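Side-chain contacts in 2-oxoadipate dioxygenase/decarboxylase (Pseudomonas putida, PDB 6W1G), which decarboxylates and hydroxylates 2-oxoadipate to (R)-2-hydroxyglutarate with iron(II) and O2, a step of D-lysine catabolism: residues A115-S120 with E448-Q453; G375-T378 with G382-D385; Y396-P401 with A442-S447. All coordinates share one frame; numbering follows the deposited sequence. Where two conformers were deposited one is given.

Contact 1: residues A115-S120 with E448-Q453; sequences AVHEQS and ERRSLQ
Arg450 meets Glu118 and His117 together, in a side-on bidentate salt bridge with an imidazole stacked on the guanidinium. It joins the start of helix 118-123, where His117 is the N-cap, to the long C-terminal helix 440-458 at the surface of the protein. Arg450 NH2 donates to Glu118 OE1 over 2.7 Å, and Arg450 NE donates to Glu118 OE2 over 2.8 Å. Both bonds are nearly straight and reach the syn side of their oxygens, while the carboxylate and guanidinium planes are close to coplanar, 24° apart. One nitrogen per oxygen means that the pair cannot easily swivel.

His117 covers one face of the same guanidinium. Its CD2 sits over the middle of the group, 3.4 Å from Arg450 CZ, and the two planes are inclined by only 19°. His117 NE2 and Arg450 NE come close across this stack without a hydrogen bond, since the angle is poor. The ring's other nitrogen is spoken for: His117 ND1 accepts the capping bond from Gln119 N at 2.9 Å, with the donor N close to the ring plane. An accepting ND1 is consistent with a neutral imidazole, which would suit a place against a cation.

Torsions set up this grip at edge and face. His117 has CG anti to the backbone N (chi1 -176°), which lays a ring face against the guanidinium and Glu118 OE2; Glu118 then folds back at chi2, and Arg450 turns at chi3 to present its NE edge. Further out, in the conformer given, Ser447 OG also hydrogen-bonds Glu118 OE1, a second hold on that oxygen. A water completes the link: it donates to Val116 O at 2.8 Å and accepts from Arg450 NH2, lying at the edge of the guanidinium and in its plane.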
ATOM      1  N   ALA A 115       6.265  -5.257  -5.604  1.00  8.77           N
ATOM      2  CA  ALA A 115       6.467  -6.524  -6.286  1.00  9.67           C
ATOM      3  C   ALA A 115       5.099  -7.089  -6.647  1.00  9.10           C
ATOM      4  O   ALA A 115       4.059  -6.700  -6.135  1.00  9.82           O
ATOM      5  CB  ALA A 115       7.226  -7.456  -5.387  1.00 10.05           C
ATOM      6  N   VAL A 116       5.115  -8.039  -7.570  1.00 11.57           N
ATOM      7  CA  VAL A 116       3.877  -8.504  -8.193  1.00 13.07           C
ATOM      8  C   VAL A 116       3.562  -9.984  -7.988  1.00 13.46           C
ATOM      9  O   VAL A 116       2.399 -10.392  -8.153  1.00 14.37           O
ATOM     10  CB  VAL A 116       3.811  -8.117  -9.680  1.00 14.71           C
ATOM     11  CG1 VAL A 116       3.930  -6.584  -9.847  1.00 16.08           C
ATOM     12  CG2 VAL A 116       4.816  -8.909 -10.486  1.00 17.19           C
ATOM     13  N   HIS A 117       4.522 -10.798  -7.642  1.00 12.01           N
ATOM     14  CA  HIS A 117       4.374 -12.241  -7.580  1.00 11.83           C
ATOM     15  C   HIS A 117       4.361 -12.615  -6.104  1.00 12.18           C
ATOM     16  O   HIS A 117       5.159 -12.058  -5.329  1.00 12.36           O
ATOM     17  CB  HIS A 117       5.541 -12.875  -8.294  1.00 12.20           C
ATOM     18  CG  HIS A 117       5.506 -14.342  -8.410  1.00 12.51           C
ATOM     19  ND1 HIS A 117       5.713 -15.187  -7.340  1.00 14.56           N
ATOM     20  CD2 HIS A 117       5.409 -15.138  -9.503  1.00 13.22           C
ATOM     21  CE1 HIS A 117       5.745 -16.433  -7.772  1.00 14.81           C
ATOM     22  NE2 HIS A 117       5.569 -16.430  -9.083  1.00 14.89           N
ATOM     23  N   GLU A 118       3.507 -13.564  -5.731  1.00 13.12           N
ATOM     24  CA  GLU A 118       3.389 -13.964  -4.331  1.00 14.95           C
ATOM     25  C   GLU A 118       4.691 -14.376  -3.686  1.00 14.06           C
ATOM     26  O   GLU A 118       4.868 -14.141  -2.489  1.00 14.33           O
ATOM     27  CB  GLU A 118       2.362 -15.087  -4.177  1.00 17.72           C
ATOM     28  CG  GLU A 118       2.629 -16.353  -4.997  1.00 18.66           C
ATOM     29  CD  GLU A 118       2.185 -16.287  -6.459  1.00 16.48           C
ATOM     30  OE1 GLU A 118       1.666 -15.271  -6.917  1.00 15.71           O
ATOM     31  OE2 GLU A 118       2.408 -17.281  -7.189  1.00 18.36           O
ATOM     32  N   GLN A 119       5.613 -15.003  -4.413  1.00 13.82           N
ATOM     33  CA  GLN A 119       6.860 -15.400  -3.772  1.00 13.89           C
ATOM     34  C   GLN A 119       7.734 -14.179  -3.489  1.00 12.33           C
ATOM     35  O   GLN A 119       8.404 -14.109  -2.469  1.00 13.66           O
ATOM     36  CB  GLN A 119       7.625 -16.401  -4.620  1.00 17.23           C
ATOM     37  CG  GLN A 119       8.968 -16.847  -3.983  1.00 25.17           C
ATOM     38  CD  GLN A 119       8.876 -17.258  -2.496  1.00 30.27           C
ATOM     39  OE1 GLN A 119       7.940 -17.947  -2.089  1.00 36.65           O
ATOM     40  NE2 GLN A 119       9.875 -16.841  -1.687  1.00 27.92           N
ATOM     41  N   SER A 120       7.751 -13.222  -4.398  1.00 11.00           N
ATOM     42  CA  SER A 120       8.469 -11.970  -4.158  1.00 11.19           C
ATOM     43  C   SER A 120       7.858 -11.224  -2.979  1.00 10.60           C
ATOM     44  O   SER A 120       8.580 -10.714  -2.104  1.00 11.18           O
ATOM     45  CB  SER A 120       8.419 -11.071  -5.376  1.00 11.07           C
ATOM     46  OG  SER A 120       8.767 -11.739  -6.559  1.00 17.09           O
ATOM     47  N   GLU A 448      -3.763 -16.508  -8.235  1.00  9.24           N
ATOM     48  CA  GLU A 448      -4.717 -17.582  -8.003  0.51 11.79           C
ATOM     49  C   GLU A 448      -4.426 -18.765  -8.920  1.00  9.33           C
ATOM     50  O   GLU A 448      -4.372 -19.929  -8.469  1.00  9.61           O
ATOM     51  CB  GLU A 448      -6.117 -17.004  -8.236  0.51 10.97           C
ATOM     52  CG  GLU A 448      -7.257 -17.959  -8.078  0.51 11.00           C
ATOM     53  CD  GLU A 448      -8.592 -17.243  -8.250  0.51 11.94           C
ATOM     54  OE1 GLU A 448      -8.895 -16.837  -9.369  0.51 14.49           O
ATOM     55  OE2 GLU A 448      -9.315 -17.022  -7.255  0.51 12.36           O
ATOM     56  N   ARG A 449      -4.200 -18.504 -10.202  1.00  9.94           N
ATOM     57  CA  ARG A 449      -3.932 -19.568 -11.149  1.00 10.11           C
ATOM     58  C   ARG A 449      -2.667 -20.330 -10.800  1.00 10.17           C
ATOM     59  O   ARG A 449      -2.640 -21.567 -10.898  1.00 10.92           O
ATOM     60  CB  ARG A 449      -3.849 -18.976 -12.551  1.00 12.45           C
ATOM     61  CG  ARG A 449      -3.561 -19.963 -13.640  1.00 16.64           C
ATOM     62  CD  ARG A 449      -4.111 -19.502 -15.023  1.00 23.75           C
ATOM     63  NE  ARG A 449      -3.935 -18.103 -15.325  1.00 34.30           N
ATOM     64  CZ  ARG A 449      -3.257 -17.616 -16.363  1.00 36.08           C
ATOM     65  NH1 ARG A 449      -2.655 -18.413 -17.245  1.00 36.40           N
ATOM     66  NH2 ARG A 449      -3.187 -16.313 -16.503  1.00 37.21           N
ATOM     67  N   ARG A 450      -1.593 -19.622 -10.444  1.00 10.32           N
ATOM     68  CA  ARG A 450      -0.363 -20.324 -10.081  1.00 10.60           C
ATOM     69  C   ARG A 450      -0.611 -21.234  -8.894  1.00 11.13           C
ATOM     70  O   ARG A 450      -0.063 -22.335  -8.823  1.00 11.63           O
ATOM     71  CB  ARG A 450       0.737 -19.323  -9.753  1.00 11.64           C
ATOM     72  CG  ARG A 450       1.323 -18.663 -11.026  1.00 12.69           C
ATOM     73  CD  ARG A 450       2.648 -17.932 -10.716  1.00 14.39           C
ATOM     74  NE  ARG A 450       2.338 -16.770  -9.900  1.00 14.58           N
ATOM     75  CZ  ARG A 450       2.095 -15.522 -10.360  1.00 13.49           C
ATOM     76  NH1 ARG A 450       2.205 -15.206 -11.625  1.00 14.14           N
ATOM     77  NH2 ARG A 450       1.741 -14.612  -9.543  1.00 12.90           N
ATOM     78  N   SER A 451      -1.441 -20.803  -7.922  1.00  9.66           N
ATOM     79  CA  SER A 451      -1.668 -21.667  -6.772  1.00 10.85           C
ATOM     80  C   SER A 451      -2.386 -22.942  -7.188  1.00  9.91           C
ATOM     81  O   SER A 451      -2.070 -24.035  -6.682  1.00 10.64           O
ATOM     82  CB  SER A 451      -2.442 -20.950  -5.645  1.00 11.18           C
ATOM     83  OG  SER A 451      -3.832 -20.837  -5.884  1.00 10.65           O
ATOM     84  N   LEU A 452      -3.348 -22.835  -8.096  1.00 10.47           N
ATOM     85  CA  LEU A 452      -4.079 -24.019  -8.523  1.00 10.02           C
ATOM     86  C   LEU A 452      -3.164 -24.965  -9.287  1.00 11.29           C
ATOM     87  O   LEU A 452      -3.251 -26.187  -9.140  1.00 12.50           O
ATOM     88  CB  LEU A 452      -5.286 -23.593  -9.369  1.00 12.26           C
ATOM     89  CG  LEU A 452      -6.447 -23.039  -8.577  1.00 12.87           C
ATOM     90  CD1 LEU A 452      -7.325 -22.190  -9.456  1.00 16.28           C
ATOM     91  CD2 LEU A 452      -7.225 -24.141  -7.923  1.00 14.56           C
ATOM     92  N   GLN A 453      -2.281 -24.422 -10.106  1.00 11.26           N
ATOM     93  CA  GLN A 453      -1.346 -25.270 -10.852  1.00 12.50           C
ATOM     94  C   GLN A 453      -0.401 -25.986  -9.906  1.00 12.49           C
ATOM     95  O   GLN A 453      -0.099 -27.166 -10.089  1.00 14.32           O
ATOM     96  CB  GLN A 453      -0.578 -24.415 -11.839  1.00 13.12           C
ATOM     97  CG  GLN A 453      -1.456 -23.916 -12.933  1.00 15.79           C
ATOM     98  CD  GLN A 453      -0.701 -23.091 -13.925  1.00 18.50           C
ATOM     99  OE1 GLN A 453       0.423 -22.645 -13.662  1.00 21.93           O
ATOM    100  NE2 GLN A 453      -1.291 -22.884 -15.090  1.00 21.46           N
TER
HETATM  101  O   HOH W   1       0.895 -11.935  -9.864  1.00 14.62           O

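Contact 2: residues G375-T378 with G382-D385; sequences GRPT and GLID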
ATOM      1  N   GLY A 375      -9.771 -42.988  -7.594  1.00 18.91           N
ATOM      2  CA  GLY A 375     -10.996 -42.897  -6.884  1.00 17.80           C
ATOM      3  C   GLY A 375     -11.159 -41.606  -6.120  1.00 14.26           C
ATOM      4  O   GLY A 375     -12.121 -41.493  -5.376  1.00 17.52           O
ATOM      5  N   ARG A 376     -10.240 -40.644  -6.239  1.00 13.95           N
ATOM      6  CA  ARG A 376     -10.405 -39.377  -5.568  1.00 13.77           C
ATOM      7  C   ARG A 376     -11.467 -38.527  -6.246  1.00 13.94           C
ATOM      8  O   ARG A 376     -11.773 -38.703  -7.425  1.00 15.73           O
ATOM      9  CB  ARG A 376      -9.073 -38.632  -5.525  1.00 13.40           C
ATOM     10  CG  ARG A 376      -8.083 -39.231  -4.555  1.00 13.72           C
ATOM     11  CD  ARG A 376      -6.761 -38.522  -4.579  1.00 13.17           C
ATOM     12  NE  ARG A 376      -6.066 -38.659  -5.848  1.00 13.65           N
ATOM     13  CZ  ARG A 376      -5.111 -37.838  -6.295  1.00 14.86           C
ATOM     14  NH1 ARG A 376      -4.746 -36.794  -5.579  1.00 13.41           N
ATOM     15  NH2 ARG A 376      -4.513 -38.073  -7.458  1.00 18.54           N
ATOM     16  N   PRO A 377     -12.013 -37.537  -5.515  1.00 14.50           N
ATOM     17  CA  PRO A 377     -12.971 -36.606  -6.123  1.00 16.34           C
ATOM     18  C   PRO A 377     -12.415 -36.022  -7.408  1.00 18.57           C
ATOM     19  O   PRO A 377     -11.233 -35.704  -7.491  1.00 18.70           O
ATOM     20  CB  PRO A 377     -13.150 -35.522  -5.046  1.00 16.72           C
ATOM     21  CG  PRO A 377     -12.935 -36.291  -3.750  1.00 18.09           C
ATOM     22  CD  PRO A 377     -11.790 -37.232  -4.087  1.00 16.37           C
ATOM     23  N   THR A 378     -13.313 -35.824  -8.386  1.00 18.95           N
ATOM     24  CA  THR A 378     -12.972 -35.407  -9.736  1.00 20.12           C
ATOM     25  C   THR A 378     -13.056 -33.900  -9.952  1.00 17.34           C
ATOM     26  O   THR A 378     -12.766 -33.448 -11.075  1.00 19.60           O
ATOM     27  CB  THR A 378     -13.876 -36.089 -10.785  1.00 17.48           C
ATOM     28  OG1 THR A 378     -15.250 -35.698 -10.627  1.00 20.45           O
ATOM     29  CG2 THR A 378     -13.765 -37.631 -10.699  1.00 22.83           C
ATOM     30  N   GLY A 382     -14.999 -31.006  -4.875  1.00 12.40           N
ATOM     31  CA  GLY A 382     -14.974 -32.295  -4.221  1.00 12.32           C
ATOM     32  C   GLY A 382     -13.701 -32.526  -3.415  1.00 11.89           C
ATOM     33  O   GLY A 382     -13.723 -33.127  -2.331  1.00 12.25           O
ATOM     34  N   LEU A 383     -12.570 -32.053  -3.940  1.00 10.89           N
ATOM     35  CA  LEU A 383     -11.320 -32.145  -3.206  1.00  9.92           C
ATOM     36  C   LEU A 383     -11.321 -31.251  -1.973  1.00 10.00           C
ATOM     37  O   LEU A 383     -10.772 -31.613  -0.937  1.00 11.13           O
ATOM     38  CB  LEU A 383     -10.152 -31.758  -4.121  1.00 10.54           C
ATOM     39  CG  LEU A 383      -9.844 -32.769  -5.203  1.00 12.45           C
ATOM     40  CD1 LEU A 383      -8.943 -32.162  -6.248  1.00 16.05           C
ATOM     41  CD2 LEU A 383      -9.205 -34.019  -4.615  1.00 14.49           C
ATOM     42  N   ILE A 384     -11.905 -30.061  -2.076  1.00 10.26           N
ATOM     43  CA  ILE A 384     -12.065 -29.202  -0.907  1.00 11.11           C
ATOM     44  C   ILE A 384     -12.949 -29.897   0.120  1.00 11.84           C
ATOM     45  O   ILE A 384     -12.603 -29.957   1.310  1.00 11.90           O
ATOM     46  CB  ILE A 384     -12.650 -27.850  -1.331  1.00 11.60           C
ATOM     47  CG1 ILE A 384     -11.630 -27.042  -2.160  1.00 11.73           C
ATOM     48  CG2 ILE A 384     -13.131 -27.062  -0.121  1.00 13.87           C
ATOM     49  CD1 ILE A 384     -12.239 -25.884  -2.913  1.00 12.09           C
ATOM     50  N   ASP A 385     -14.092 -30.429  -0.319  1.00 12.21           N
ATOM     51  CA  ASP A 385     -15.018 -31.047   0.620  1.00 13.77           C
ATOM     52  C   ASP A 385     -14.395 -32.236   1.335  1.00 13.48           C
ATOM     53  O   ASP A 385     -14.701 -32.489   2.507  1.00 17.18           O
ATOM     54  CB  ASP A 385     -16.291 -31.484  -0.114  1.00 16.92           C
ATOM     55  CG  ASP A 385     -17.138 -30.332  -0.627  1.00 19.75           C
ATOM     56  OD1 ASP A 385     -16.900 -29.178  -0.250  1.00 19.82           O
ATOM     57  OD2 ASP A 385     -18.076 -30.605  -1.411  1.00 23.39           O
TER
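With phi -51° and psi 144°, Pro377 runs in an extended, polyproline-like conformation that turns its pyrrolidine ring toward Gly382, while Leu383, its CG anti to its own carbonyl carbon (chi1 -71°), sends its branched end back to meet it. The loop leading into helix 380-385 folds back here on that helix's first turn, which comes round against the proline. No hydrogen bond joins the two segments; they meet in van der Waals contact, part of it ring carbons on a peptide group.

The proline presents its CB-CG edge to the Gly382 peptide. Pro377 CB is 3.5 Å from Gly382 C, and Pro377 CG is 3.6 Å from Gly382 O, so two ring carbons rest on one carbonyl group. The same Pro377 CB is 3.7 Å from Leu383 N, extending the cover across the peptide bond. Closeness of this order depends on the glycine: a beta-carbon at Gly382 would point toward the proline and clash with its CB. Without one, Pro377 CA and Gly382 CA can lie 5.1 Å apart.

Leu383 comes over a face of the ring, near CD. The two side chains cross at a slant and meet through the CD2 methyl and Pro377 CD; the leucine side chain also packs on His388, Val389 and Leu461, tying the turn to strand 389-393 and the chain's C-terminal end.

The flanks are fixed by polar bonds. Thr379, just before the helix, accepts Gly382 N on OG1, and Arg376 holds Leu459 O with NH1 and Gln373 O with NE, so the residues next to the proline are tied down as well. Leu383 CD2 faces two atoms of one residue, 4.2 Å from Pro377 CD and 3.9 Å from Pro377 O.

Contact 3: residues Y396-P401 with A442-S447; sequences YEDFLP and ALYAQS
Tyr444 reaches from helix 440-458 to the loop 396-401, buried where its phenol tip meets Tyr396, Glu397 and Asp398. From CB the ring leaves with CG anti to the carbonyl carbon (chi1 -66°), aimed at the loop. Along one rim Tyr444 CE1 is 4.1 Å from Glu397 CG; along the other CE2 lies 3.7 Å from Asp398 OD2. Tyr444 CZ is 3.9 Å and OH 3.2 Å from Tyr396 CD1, the rings meeting rim to rim with planes at 41°. At the tip, Tyr444 OH accepts from Glu397 N over 2.8 Å, the donor near the ring plane, and gives a weak hydrogen bond to Asp398 OD2 at 2.6 Å. A phenylalanine here would probably leave the buried N-H of Glu397 without its acceptor and Asp398 OD2 short of a donor.

Both acids have stronger partners elsewhere: Glu397 forms salt bridges with Arg127 and Arg64, Asp398 with Arg114. Phe399 packs edge-to-face on the metal ligand His70. The phenol thus acts as acceptor and donor at once, stitching the C-terminal helix to a charged loop near the metal site, occupied by nickel in this crystal; the arginines probably keep both acids ionised.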
ATOM      1  N   TYR A 396      -4.868  -8.503  -0.319  1.00  8.61           N
ATOM      2  CA  TYR A 396      -4.841  -7.290  -1.132  1.00  9.41           C
ATOM      3  C   TYR A 396      -3.556  -6.536  -0.889  1.00  9.15           C
ATOM      4  O   TYR A 396      -3.201  -6.250   0.264  1.00 10.05           O
ATOM      5  CB  TYR A 396      -6.045  -6.456  -0.709  1.00  9.85           C
ATOM      6  CG  TYR A 396      -6.294  -5.242  -1.600  1.00  9.50           C
ATOM      7  CD1 TYR A 396      -6.526  -5.416  -2.956  1.00 10.36           C
ATOM      8  CD2 TYR A 396      -6.335  -3.962  -1.088  1.00 10.21           C
ATOM      9  CE1 TYR A 396      -6.811  -4.337  -3.797  1.00 11.37           C
ATOM     10  CE2 TYR A 396      -6.630  -2.879  -1.897  1.00 10.75           C
ATOM     11  CZ  TYR A 396      -6.844  -3.086  -3.271  1.00 10.82           C
ATOM     12  OH  TYR A 396      -7.146  -2.078  -4.153  1.00 12.56           O
ATOM     13  N   GLU A 397      -2.876  -6.183  -1.974  1.00  9.39           N
ATOM     14  CA  GLU A 397      -1.585  -5.524  -1.957  1.00  9.06           C
ATOM     15  C   GLU A 397      -1.640  -4.064  -2.337  1.00  9.07           C
ATOM     16  O   GLU A 397      -0.602  -3.376  -2.264  1.00 11.10           O
ATOM     17  CB  GLU A 397      -0.625  -6.218  -2.973  1.00 10.14           C
ATOM     18  CG  GLU A 397      -0.469  -7.682  -2.728  1.00 10.49           C
ATOM     19  CD  GLU A 397       0.360  -8.080  -1.513  1.00 11.17           C
ATOM     20  OE1 GLU A 397       0.862  -7.196  -0.773  1.00 15.24           O
ATOM     21  OE2 GLU A 397       0.481  -9.322  -1.272  1.00 12.41           O
ATOM     22  N   ASP A 398      -2.811  -3.566  -2.736  1.00  9.61           N
ATOM     23  CA  ASP A 398      -2.973  -2.211  -3.297  1.00  9.92           C
ATOM     24  C   ASP A 398      -3.713  -1.315  -2.300  1.00  9.96           C
ATOM     25  O   ASP A 398      -3.581  -1.497  -1.086  1.00 10.07           O
ATOM     26  CB  ASP A 398      -3.575  -2.363  -4.679  1.00 11.29           C
ATOM     27  CG  ASP A 398      -2.642  -3.148  -5.574  1.00 10.80           C
ATOM     28  OD1 ASP A 398      -1.568  -2.605  -5.878  1.00 11.68           O
ATOM     29  OD2 ASP A 398      -2.952  -4.317  -5.897  1.00 11.65           O
ATOM     30  N   PHE A 399      -4.435  -0.322  -2.809  1.00 10.36           N
ATOM     31  CA  PHE A 399      -4.966   0.740  -1.965  1.00 10.06           C
ATOM     32  C   PHE A 399      -6.443   0.948  -2.277  1.00 11.54           C
ATOM     33  O   PHE A 399      -6.967   0.424  -3.279  1.00 11.52           O
ATOM     34  CB  PHE A 399      -4.125   1.994  -2.164  1.00 10.94           C
ATOM     35  CG  PHE A 399      -2.712   1.761  -1.695  1.00 10.68           C
ATOM     36  CD1 PHE A 399      -2.396   1.948  -0.383  1.00 11.96           C
ATOM     37  CD2 PHE A 399      -1.737   1.245  -2.523  1.00 11.41           C
ATOM     38  CE1 PHE A 399      -1.155   1.673   0.112  1.00 11.89           C
ATOM     39  CE2 PHE A 399      -0.490   0.915  -2.027  1.00 11.48           C
ATOM     40  CZ  PHE A 399      -0.170   1.190  -0.732  1.00 11.35           C
ATOM     41  N   LEU A 400      -7.133   1.654  -1.379  1.00 12.48           N
ATOM     42  CA  LEU A 400      -8.548   1.867  -1.602  1.00 12.83           C
ATOM     43  C   LEU A 400      -8.791   2.666  -2.878  1.00 14.60           C
ATOM     44  O   LEU A 400      -8.030   3.594  -3.204  1.00 15.53           O
ATOM     45  CB  LEU A 400      -9.192   2.530  -0.384  1.00 13.72           C
ATOM     46  CG  LEU A 400      -9.228   1.666   0.889  1.00 14.30           C
ATOM     47  CD1 LEU A 400      -9.741   2.486   2.078  1.00 14.60           C
ATOM     48  CD2 LEU A 400     -10.066   0.394   0.683  1.00 14.37           C
ATOM     49  N   PRO A 401      -9.809   2.322  -3.647  1.00 15.42           N
ATOM     50  CA  PRO A 401     -10.075   3.091  -4.859  1.00 18.40           C
ATOM     51  C   PRO A 401     -10.582   4.480  -4.548  1.00 17.30           C
ATOM     52  O   PRO A 401     -11.171   4.732  -3.496  1.00 19.26           O
ATOM     53  CB  PRO A 401     -11.150   2.271  -5.578  1.00 21.37           C
ATOM     54  CG  PRO A 401     -11.801   1.469  -4.526  1.00 21.03           C
ATOM     55  CD  PRO A 401     -10.753   1.201  -3.484  1.00 17.00           C
ATOM     56  N   ALA A 442      -5.417  -8.330 -12.895  1.00 13.28           N
ATOM     57  CA  ALA A 442      -4.754  -9.356 -13.691  1.00 13.19           C
ATOM     58  C   ALA A 442      -3.662 -10.050 -12.893  1.00 11.00           C
ATOM     59  O   ALA A 442      -3.510 -11.284 -12.979  1.00 11.98           O
ATOM     60  CB  ALA A 442      -4.190  -8.744 -14.977  1.00 15.94           C
ATOM     61  N   LEU A 443      -2.929  -9.287 -12.077  1.00 10.79           N
ATOM     62  CA  LEU A 443      -1.878  -9.873 -11.254  1.00 10.49           C
ATOM     63  C   LEU A 443      -2.484 -10.819 -10.210  1.00  9.97           C
ATOM     64  O   LEU A 443      -1.933 -11.894  -9.939  1.00  9.92           O
ATOM     65  CB  LEU A 443      -1.089  -8.759 -10.559  1.00 11.35           C
ATOM     66  CG  LEU A 443      -0.241  -7.891 -11.479  1.00 14.68           C
ATOM     67  CD1 LEU A 443       0.351  -6.752 -10.671  1.00 16.87           C
ATOM     68  CD2 LEU A 443       0.810  -8.707 -12.135  1.00 16.86           C
ATOM     69  N   TYR A 444      -3.610 -10.444  -9.600  1.00  9.57           N
ATOM     70  CA  TYR A 444      -4.247 -11.317  -8.627  1.00  9.77           C
ATOM     71  C   TYR A 444      -4.754 -12.594  -9.284  1.00  9.90           C
ATOM     72  O   TYR A 444      -4.616 -13.692  -8.735  1.00  9.72           O
ATOM     73  CB  TYR A 444      -5.393 -10.605  -7.916  1.00  9.65           C
ATOM     74  CG  TYR A 444      -4.986  -9.453  -7.032  1.00 10.28           C
ATOM     75  CD1 TYR A 444      -3.921  -9.555  -6.158  1.00 11.67           C
ATOM     76  CD2 TYR A 444      -5.692  -8.275  -7.063  1.00 10.89           C
ATOM     77  CE1 TYR A 444      -3.539  -8.480  -5.360  1.00 12.06           C
ATOM     78  CE2 TYR A 444      -5.311  -7.205  -6.237  1.00 11.20           C
ATOM     79  CZ  TYR A 444      -4.231  -7.325  -5.418  1.00 10.46           C
ATOM     80  OH  TYR A 444      -3.844  -6.306  -4.558  1.00 11.37           O
ATOM     81  N   ALA A 445      -5.348 -12.470 -10.469  1.00 10.06           N
ATOM     82  CA  ALA A 445      -5.808 -13.649 -11.189  1.00 10.17           C
ATOM     83  C   ALA A 445      -4.658 -14.597 -11.462  1.00  9.58           C
ATOM     84  O   ALA A 445      -4.826 -15.826 -11.383  1.00 10.09           O
ATOM     85  CB  ALA A 445      -6.530 -13.256 -12.479  1.00 11.24           C
ATOM     86  N   GLN A 446      -3.506 -14.050 -11.795  1.00 10.02           N
ATOM     87  CA  GLN A 446      -2.326 -14.879 -12.033  1.00 10.54           C
ATOM     88  C   GLN A 446      -1.857 -15.593 -10.782  1.00 10.42           C
ATOM     89  O   GLN A 446      -1.476 -16.768 -10.822  1.00 11.16           O
ATOM     90  CB  GLN A 446      -1.172 -14.064 -12.637  1.00 11.23           C
ATOM     91  CG  GLN A 446      -1.427 -13.610 -14.031  1.00 12.45           C
ATOM     92  CD  GLN A 446      -0.288 -12.820 -14.623  1.00 15.68           C
ATOM     93  OE1 GLN A 446       0.260 -11.943 -13.992  1.00 19.73           O
ATOM     94  NE2 GLN A 446       0.078 -13.150 -15.830  1.00 19.31           N
ATOM     95  N   SER A 447      -1.871 -14.926  -9.645  1.00 10.04           N
ATOM     96  CA  SER A 447      -1.524 -15.559  -8.367  0.58  9.80           C
ATOM     97  C   SER A 447      -2.450 -16.726  -8.059  1.00  9.79           C
ATOM     98  O   SER A 447      -2.005 -17.818  -7.634  1.00 10.36           O
ATOM     99  CB  SER A 447      -1.666 -14.584  -7.184  0.58 12.53           C
ATOM    100  OG  SER A 447      -0.707 -13.557  -7.094  0.58 10.94           O
TER

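In the fold
Following the chain from the N terminus, contact 1 opens first, just after strand 108-114 of the five-stranded sheet, and closes last, on helix 440-458. The very long loop between its halves contains both other contacts. Contact 2 opens and closes within a few residues, at the turn into helix 380-385; contact 3 follows it in series, from the loop after strand 389-393 to helix 440-458. Contacts 1 and 3 use successive turns of that helix and touch directly, through Val116 and Leu443 and, in the conformer given, Glu118 and Ser447. Contact 2 touches neither, its nearest atoms about 7 Å from contact 1 and about 14 Å from contact 3, toward the chain's C-terminal end.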